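Local coordinates for protein histone acetyltransferase (Trypanosoma brucei brucei, PDB 6IF4) that probably acetylates lysine side chains of proteins such as histones as a MYST-family acetyltransferase, here represented by its N-terminal, presumed Tudor (Tudor-knot) domain, at residues R50-P53 / G54-R58. Sequence-based numbering, arbitrary orientation.
Sequences RWLP and GSALR
A single 3-10 turn joins the last two strands of this small SH3-like barrel, and Pro53 and Ala56 close it. The strand 50-53 leads directly into Gly54, Ser55 and Ala56, after which the chain re-enters the sheet at Leu57. Ala56 N donates to Pro53 O over 3.1 Å, and the bond is nearly straight at 162°. The donor stands well above the carbonyl plane, 51° out of it. One residue further on, Leu57 N bonds Gly54 O at 3.0 Å, so two successive i to i+3 bonds define the turn and deliver the chain to its final strand.

Side-chain packing follows the same bend. The Ala56 methyl meets Leu52 CB at 4.1 Å and also packs against the acceptor, with CB 3.7 Å from Pro53 O. Leu57 approaches that oxygen as well, through CG at 3.8 Å. The branches of the two leucines make a looser contact, Leu52 CD1 lying 4.3 Å from Leu57 CD2. In Leu57, CG is anti to the carbonyl carbon (chi1 -56°), which directs the isobutyl group back across the turn to both Pro53 and Leu52. On the exposed outer part of the turn, Ser55 OG rests against the proline ring, 3.5 Å from Pro53 CG.

Beyond the turn, Leu52 pairs through its backbone with Tyr37, whereas Ala56 pairs with Thr13, and both leucine side chains touch Ala12. The turn thus passes the chain from one outermost strand of the sheet to the other, next to strand 9-13, the 3-10 crossing before the last strand that is characteristic of SH3-like barrels, including Tudor and chromo-barrel domains.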
loop_
_atom_site.group_PDB
_atom_site.type_symbol
_atom_site.label_atom_id
_atom_site.label_comp_id
_atom_site.label_asym_id
_atom_site.label_seq_id
_atom_site.Cartn_x
_atom_site.Cartn_y
_atom_site.Cartn_z
ATOM N N ARG B 50 -2.915 5.822 -3.293
ATOM C CA ARG B 50 -4.068 5.725 -2.387
ATOM C C ARG B 50 -3.728 5.047 -1.071
ATOM O O ARG B 50 -2.745 4.413 -0.962
ATOM C CB ARG B 50 -5.196 4.910 -3.015
ATOM C CG ARG B 50 -4.792 3.589 -3.609
ATOM C CD ARG B 50 -5.934 3.102 -4.484
ATOM N NE ARG B 50 -5.795 3.787 -5.744
ATOM C CZ ARG B 50 -6.736 4.045 -6.615
ATOM N NH1 ARG B 50 -7.982 3.702 -6.393
ATOM N NH2 ARG B 50 -6.427 4.662 -7.726
ATOM N N TRP B 51 -4.600 5.290 -0.120
ATOM C CA TRP B 51 -4.497 4.639 1.178
ATOM C C TRP B 51 -5.150 3.264 1.110
ATOM O O TRP B 51 -6.280 3.131 0.629
ATOM C CB TRP B 51 -5.161 5.490 2.259
ATOM C CG TRP B 51 -4.409 6.739 2.585
ATOM C CD1 TRP B 51 -4.643 7.987 2.090
ATOM C CD2 TRP B 51 -3.299 6.863 3.481
ATOM N NE1 TRP B 51 -3.749 8.881 2.622
ATOM C CE2 TRP B 51 -2.911 8.216 3.480
ATOM C CE3 TRP B 51 -2.594 5.960 4.286
ATOM C CZ2 TRP B 51 -1.851 8.691 4.250
ATOM C CZ3 TRP B 51 -1.542 6.432 5.049
ATOM C CH2 TRP B 51 -1.179 7.785 5.024
ATOM N N LEU B 52 -4.448 2.242 1.587
ATOM C CA LEU B 52 -4.974 0.884 1.557
ATOM C C LEU B 52 -4.692 0.184 2.862
ATOM O O LEU B 52 -3.678 0.461 3.526
ATOM C CB LEU B 52 -4.369 0.069 0.403
ATOM C CG LEU B 52 -4.654 0.568 -1.013
ATOM C CD1 LEU B 52 -3.823 -0.200 -2.030
ATOM C CD2 LEU B 52 -6.138 0.455 -1.323
ATOM N N PRO B 53 -5.560 -0.733 3.290
ATOM C CA PRO B 53 -5.262 -1.585 4.434
ATOM C C PRO B 53 -4.299 -2.700 4.036
ATOM O O PRO B 53 -4.030 -2.938 2.858
ATOM C CB PRO B 53 -6.629 -2.143 4.825
ATOM C CG PRO B 53 -7.361 -2.212 3.527
ATOM C CD PRO B 53 -6.893 -1.025 2.721
ATOM N N GLY B 54 -3.779 -3.387 5.055
ATOM C CA GLY B 54 -2.847 -4.473 4.798
ATOM C C GLY B 54 -3.450 -5.603 3.985
ATOM O O GLY B 54 -2.730 -6.316 3.281
ATOM N N SER B 55 -4.777 -5.774 4.058
ATOM C CA SER B 55 -5.448 -6.849 3.330
ATOM C C SER B 55 -5.348 -6.686 1.821
ATOM O O SER B 55 -5.627 -7.640 1.087
ATOM C CB SER B 55 -6.919 -6.931 3.747
ATOM O OG SER B 55 -7.530 -5.656 3.730
ATOM N N ALA B 56 -4.978 -5.502 1.339
ATOM C CA ALA B 56 -4.824 -5.256 -0.087
ATOM C C ALA B 56 -3.385 -5.402 -0.561
ATOM O O ALA B 56 -3.117 -5.196 -1.749
ATOM C CB ALA B 56 -5.340 -3.857 -0.441
ATOM N N LEU B 57 -2.462 -5.771 0.325
ATOM C CA LEU B 57 -1.040 -5.763 0.018
ATOM C C LEU B 57 -0.442 -7.160 0.127
ATOM O O LEU B 57 -0.929 -8.019 0.865
ATOM C CB LEU B 57 -0.272 -4.817 0.955
ATOM C CG LEU B 57 -0.725 -3.358 1.018
ATOM C CD1 LEU B 57 0.164 -2.574 1.971
ATOM C CD2 LEU B 57 -0.712 -2.733 -0.363
ATOM N N ARG B 58 0.649 -7.355 -0.610
ATOM C CA ARG B 58 1.460 -8.558 -0.556
ATOM C C ARG B 58 2.920 -8.143 -0.594
ATOM O O ARG B 58 3.273 -7.146 -1.227
ATOM C CB ARG B 58 1.190 -9.504 -1.739
ATOM C CG ARG B 58 -0.170 -10.156 -1.761
ATOM C CD ARG B 58 -0.165 -11.364 -2.689
ATOM N NE ARG B 58 0.172 -11.028 -4.071
ATOM C CZ ARG B 58 1.320 -11.345 -4.665
ATOM N NH1 ARG B 58 2.262 -11.998 -3.999
ATOM N NH2 ARG B 58 1.528 -11.005 -5.929
#